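Local coordinates for protein 5-formaminoimidazole-4-carboxamide-1-(beta)-D-ribofuranosyl 5'-monophosphate synthetase (Methanocaldococcus jannaschii, PDB 2R7L) that catalyses the ATP- and formate-dependent formylation of AICAR to FAICAR in purine biosynthesis, without any need for folates, at residues 211-222 / 268-279. Residues are numbered along the deposited sequence; the frame is centred on the assembly and turned at random.
Sequences YFYSPLKDEVEL and LPQVFEMGDKLV
L268, in the first turn of helix 268-285, meets L222 of strand 219-222 methyl to methyl, CD2 to CD2 at 3.6 Å, the two side chains crossing at about a right angle. One turn on, V271 gives its backbone oxygen to Y211: OH donates to V271 O over 2.7 Å. The hydroxyl lies 31° out of the carbonyl plane, while G275 N, the helical donor, reaches the same oxygen from the opposite face, so two bonds grip it. With CG anti to its carbonyl carbon (chi1 -56°), Y211 sends its ring out to the helix. F272 brings its ring to the strand, CZ lying 3.7 Å from L222 CB, and turns an edge to V220 O; V220 O also accepts a hydrogen bond from R57 of the second subunit. At G275 the absence of a side chain lets the Y211 ring lie close: CA sits 4.2 Å from the ring centroid, an off-centre CH-pi contact, and a CB on G275 would clash with Y211 CE1. A leucine in place of Y211 would probably leave V271 O without its second donor and G275 CA without its aromatic partner. D276 OD1 rests 3.6 Å from V220 CB, and D276 OD2 forms a salt bridge with R57 of the second subunit. V279 closes the contact, its CG2 tip to tip with V220 CG2 at 3.5 Å, and its CG1 near the Y213 ring. The axes of the short segments 219-222 and 268-279 run at 140°, 8.6 Å apart at closest approach. This is a helix packed across one face of a beta hairpin in the five-stranded antiparallel sheet of the ATP-grasp fold.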
loop_
_atom_site.group_PDB
_atom_site.type_symbol
_atom_site.label_atom_id
_atom_site.label_comp_id
_atom_site.label_asym_id
_atom_site.label_seq_id
_atom_site.Cartn_x
_atom_site.Cartn_y
_atom_site.Cartn_z
ATOM N N TYR A 211 20.678 15.408 4.583
ATOM C CA TYR A 211 20.208 16.039 3.353
ATOM C C TYR A 211 20.501 15.141 2.152
ATOM O O TYR A 211 21.296 14.205 2.237
ATOM C CB TYR A 211 20.908 17.382 3.108
ATOM C CG TYR A 211 20.821 18.430 4.199
ATOM C CD1 TYR A 211 19.960 19.509 4.075
ATOM C CD2 TYR A 211 21.642 18.368 5.327
ATOM C CE1 TYR A 211 19.893 20.489 5.051
ATOM C CE2 TYR A 211 21.576 19.340 6.316
ATOM C CZ TYR A 211 20.706 20.399 6.163
ATOM O OH TYR A 211 20.626 21.366 7.124
ATOM N N PHE A 212 19.877 15.457 1.023
ATOM C CA PHE A 212 20.213 14.831 -0.248
ATOM C C PHE A 212 20.243 15.920 -1.308
ATOM O O PHE A 212 19.244 16.615 -1.507
ATOM C CB PHE A 212 19.180 13.763 -0.634
ATOM C CG PHE A 212 19.570 12.946 -1.843
ATOM C CD1 PHE A 212 20.290 11.781 -1.698
ATOM C CD2 PHE A 212 19.236 13.364 -3.126
ATOM C CE1 PHE A 212 20.655 11.022 -2.805
ATOM C CE2 PHE A 212 19.607 12.613 -4.235
ATOM C CZ PHE A 212 20.323 11.443 -4.070
ATOM N N TYR A 213 21.395 16.100 -1.954
ATOM C CA TYR A 213 21.460 16.983 -3.118
ATOM C C TYR A 213 21.265 16.165 -4.387
ATOM O O TYR A 213 22.040 15.255 -4.683
ATOM C CB TYR A 213 22.782 17.760 -3.221
ATOM C CG TYR A 213 22.833 18.591 -4.496
ATOM C CD1 TYR A 213 22.065 19.736 -4.629
ATOM C CD2 TYR A 213 23.610 18.200 -5.581
ATOM C CE1 TYR A 213 22.090 20.489 -5.805
ATOM C CE2 TYR A 213 23.635 18.941 -6.751
ATOM C CZ TYR A 213 22.877 20.080 -6.855
ATOM O OH TYR A 213 22.910 20.819 -8.026
ATOM N N SER A 214 20.218 16.497 -5.125
ATOM C CA SER A 214 19.950 15.844 -6.388
ATOM C C SER A 214 20.527 16.683 -7.516
ATOM O O SER A 214 20.018 17.766 -7.792
ATOM C CB SER A 214 18.445 15.702 -6.591
ATOM O OG SER A 214 18.180 15.306 -7.922
ATOM N N PRO A 215 21.581 16.181 -8.173
ATOM C CA PRO A 215 22.198 16.854 -9.314
ATOM C C PRO A 215 21.242 16.889 -10.504
ATOM O O PRO A 215 21.296 17.818 -11.314
ATOM C CB PRO A 215 23.413 15.973 -9.648
ATOM C CG PRO A 215 23.538 14.990 -8.547
ATOM C CD PRO A 215 22.228 14.901 -7.853
ATOM N N LEU A 216 20.369 15.885 -10.601
ATOM C CA LEU A 216 19.368 15.839 -11.668
ATOM C C LEU A 216 18.343 16.951 -11.497
ATOM O O LEU A 216 17.939 17.583 -12.470
ATOM C CB LEU A 216 18.662 14.486 -11.714
ATOM C CG LEU A 216 19.496 13.208 -11.641
ATOM C CD1 LEU A 216 18.608 12.000 -11.873
ATOM C CD2 LEU A 216 20.651 13.220 -12.622
ATOM N N LYS A 217 17.919 17.190 -10.261
ATOM C CA LYS A 217 16.911 18.221 -9.998
ATOM C C LYS A 217 17.515 19.556 -9.569
ATOM O O LYS A 217 16.802 20.554 -9.465
ATOM C CB LYS A 217 15.924 17.752 -8.927
ATOM C CG LYS A 217 15.074 16.562 -9.338
ATOM C CD LYS A 217 13.910 16.371 -8.384
ATOM C CE LYS A 217 14.376 15.905 -7.016
ATOM N NZ LYS A 217 13.223 15.572 -6.124
ATOM N N ASP A 218 18.825 19.565 -9.325
ATOM C CA ASP A 218 19.505 20.711 -8.719
ATOM C C ASP A 218 18.754 21.189 -7.483
ATOM O O ASP A 218 18.283 22.327 -7.423
ATOM C CB ASP A 218 19.663 21.863 -9.717
ATOM C CG ASP A 218 20.564 22.965 -9.187
ATOM O OD1 ASP A 218 21.537 22.634 -8.468
ATOM O OD2 ASP A 218 20.296 24.153 -9.484
ATOM N N GLU A 219 18.640 20.311 -6.496
ATOM C CA GLU A 219 17.832 20.603 -5.323
ATOM C C GLU A 219 18.405 19.914 -4.094
ATOM O O GLU A 219 18.871 18.772 -4.167
ATOM C CB GLU A 219 16.392 20.138 -5.554
ATOM C CG GLU A 219 15.378 20.661 -4.546
ATOM C CD GLU A 219 14.162 19.753 -4.429
ATOM O OE1 GLU A 219 13.175 20.147 -3.772
ATOM O OE2 GLU A 219 14.193 18.639 -4.993
ATOM N N VAL A 220 18.386 20.631 -2.970
ATOM C CA VAL A 220 18.764 20.065 -1.675
ATOM C C VAL A 220 17.491 19.619 -0.968
ATOM O O VAL A 220 16.577 20.413 -0.762
ATOM C CB VAL A 220 19.510 21.096 -0.793
ATOM C CG1 VAL A 220 19.646 20.582 0.636
ATOM C CG2 VAL A 220 20.878 21.421 -1.384
ATOM N N GLU A 221 17.423 18.344 -0.610
ATOM C CA GLU A 221 16.226 17.817 0.049
ATOM C C GLU A 221 16.545 17.452 1.485
ATOM O O GLU A 221 17.652 17.011 1.776
ATOM C CB GLU A 221 15.716 16.565 -0.681
ATOM C CG GLU A 221 15.531 16.760 -2.179
ATOM C CD GLU A 221 15.399 15.454 -2.937
ATOM O OE1 GLU A 221 15.346 14.369 -2.307
ATOM O OE2 GLU A 221 15.354 15.515 -4.177
ATOM N N LEU A 222 15.567 17.615 2.371
ATOM C CA LEU A 222 15.684 17.126 3.737
ATOM C C LEU A 222 15.040 15.751 3.898
ATOM O O LEU A 222 13.826 15.577 3.675
ATOM C CB LEU A 222 15.070 18.121 4.725
ATOM C CG LEU A 222 14.915 17.637 6.168
ATOM C CD1 LEU A 222 16.266 17.457 6.840
ATOM C CD2 LEU A 222 14.047 18.623 6.939
ATOM N N LEU A 268 13.016 25.127 10.109
ATOM C CA LEU A 268 13.337 24.471 8.841
ATOM C C LEU A 268 13.913 25.431 7.790
ATOM O O LEU A 268 14.791 25.044 7.008
ATOM C CB LEU A 268 12.126 23.701 8.311
ATOM C CG LEU A 268 11.853 22.424 9.105
ATOM C CD1 LEU A 268 10.540 21.802 8.673
ATOM C CD2 LEU A 268 13.002 21.455 8.908
ATOM N N PRO A 269 13.433 26.686 7.762
ATOM C CA PRO A 269 14.096 27.625 6.855
ATOM C C PRO A 269 15.592 27.741 7.136
ATOM O O PRO A 269 16.390 27.813 6.201
ATOM C CB PRO A 269 13.381 28.951 7.133
ATOM C CG PRO A 269 12.025 28.546 7.638
ATOM C CD PRO A 269 12.295 27.306 8.461
ATOM N N GLN A 270 15.971 27.734 8.413
ATOM C CA GLN A 270 17.384 27.737 8.785
ATOM C C GLN A 270 18.050 26.435 8.354
ATOM O O GLN A 270 19.147 26.446 7.797
ATOM C CB GLN A 270 17.555 27.940 10.301
ATOM C CG GLN A 270 18.999 28.186 10.721
ATOM C CD GLN A 270 19.216 28.152 12.243
ATOM O OE1 GLN A 270 20.316 27.850 12.706
ATOM N NE2 GLN A 270 18.171 28.458 13.014
ATOM N N VAL A 271 17.388 25.313 8.636
ATOM C CA VAL A 271 17.888 23.992 8.248
ATOM C C VAL A 271 18.157 23.929 6.745
ATOM O O VAL A 271 19.229 23.489 6.310
ATOM C CB VAL A 271 16.889 22.876 8.631
ATOM C CG1 VAL A 271 17.281 21.560 7.983
ATOM C CG2 VAL A 271 16.782 22.737 10.159
ATOM N N PHE A 272 17.188 24.381 5.956
ATOM C CA PHE A 272 17.316 24.345 4.496
ATOM C C PHE A 272 18.390 25.315 4.004
ATOM O O PHE A 272 19.211 24.960 3.150
ATOM C CB PHE A 272 15.968 24.629 3.820
ATOM C CG PHE A 272 15.104 23.405 3.644
ATOM C CD1 PHE A 272 14.023 23.174 4.482
ATOM C CD2 PHE A 272 15.379 22.482 2.644
ATOM C CE1 PHE A 272 13.227 22.043 4.325
ATOM C CE2 PHE A 272 14.594 21.349 2.484
ATOM C CZ PHE A 272 13.514 21.132 3.320
ATOM N N GLU A 273 18.392 26.531 4.552
ATOM C CA GLU A 273 19.409 27.534 4.191
ATOM C C GLU A 273 20.829 27.013 4.414
ATOM O O GLU A 273 21.722 27.261 3.606
ATOM C CB GLU A 273 19.193 28.837 4.967
ATOM C CG GLU A 273 20.139 29.966 4.585
ATOM C CD GLU A 273 19.860 30.530 3.199
ATOM O OE1 GLU A 273 18.672 30.722 2.860
ATOM O OE2 GLU A 273 20.826 30.789 2.449
ATOM N N MET A 274 21.031 26.283 5.507
ATOM C CA MET A 274 22.333 25.706 5.810
ATOM C C MET A 274 22.739 24.712 4.745
ATOM O O MET A 274 23.896 24.681 4.305
ATOM C CB MET A 274 22.315 25.005 7.173
ATOM C CG MET A 274 22.154 25.939 8.358
ATOM S SD MET A 274 21.777 25.028 9.869
ATOM C CE MET A 274 23.280 24.087 10.100
ATOM N N GLY A 275 21.789 23.874 4.349
ATOM C CA GLY A 275 22.027 22.913 3.271
ATOM C C GLY A 275 22.304 23.622 1.954
ATOM O O GLY A 275 23.230 23.270 1.231
ATOM N N ASP A 276 21.513 24.644 1.652
ATOM C CA ASP A 276 21.698 25.389 0.407
ATOM C C ASP A 276 23.088 26.024 0.340
ATOM O O ASP A 276 23.760 25.944 -0.688
ATOM C CB ASP A 276 20.600 26.444 0.240
ATOM C CG ASP A 276 19.246 25.831 -0.111
ATOM O OD1 ASP A 276 19.210 24.618 -0.407
ATOM O OD2 ASP A 276 18.226 26.556 -0.099
ATOM N N LYS A 277 23.525 26.626 1.447
ATOM C CA LYS A 277 24.827 27.299 1.498
ATOM C C LYS A 277 25.990 26.333 1.373
ATOM O O LYS A 277 26.927 26.581 0.616
ATOM C CB LYS A 277 24.974 28.106 2.791
ATOM C CG LYS A 277 24.107 29.339 2.864
ATOM C CD LYS A 277 24.314 30.030 4.201
ATOM C CE LYS A 277 23.558 31.337 4.284
ATOM N NZ LYS A 277 23.777 31.974 5.609
ATOM N N LEU A 278 25.942 25.236 2.118
ATOM C CA LEU A 278 26.999 24.230 2.031
ATOM C C LEU A 278 27.168 23.744 0.599
ATOM O O LEU A 278 28.289 23.546 0.123
ATOM C CB LEU A 278 26.705 23.042 2.955
ATOM C CG LEU A 278 27.767 21.939 2.927
ATOM C CD1 LEU A 278 29.096 22.458 3.469
ATOM C CD2 LEU A 278 27.329 20.724 3.710
ATOM N N VAL A 279 26.043 23.554 -0.081
ATOM C CA VAL A 279 26.029 23.046 -1.450
ATOM C C VAL A 279 26.582 24.066 -2.450
ATOM O O VAL A 279 27.402 23.725 -3.299
ATOM C CB VAL A 279 24.602 22.569 -1.843
ATOM C CG1 VAL A 279 24.340 22.742 -3.338
ATOM C CG2 VAL A 279 24.400 21.122 -1.401
HETATM O O HOH W 1 18.855 23.423 -3.633
#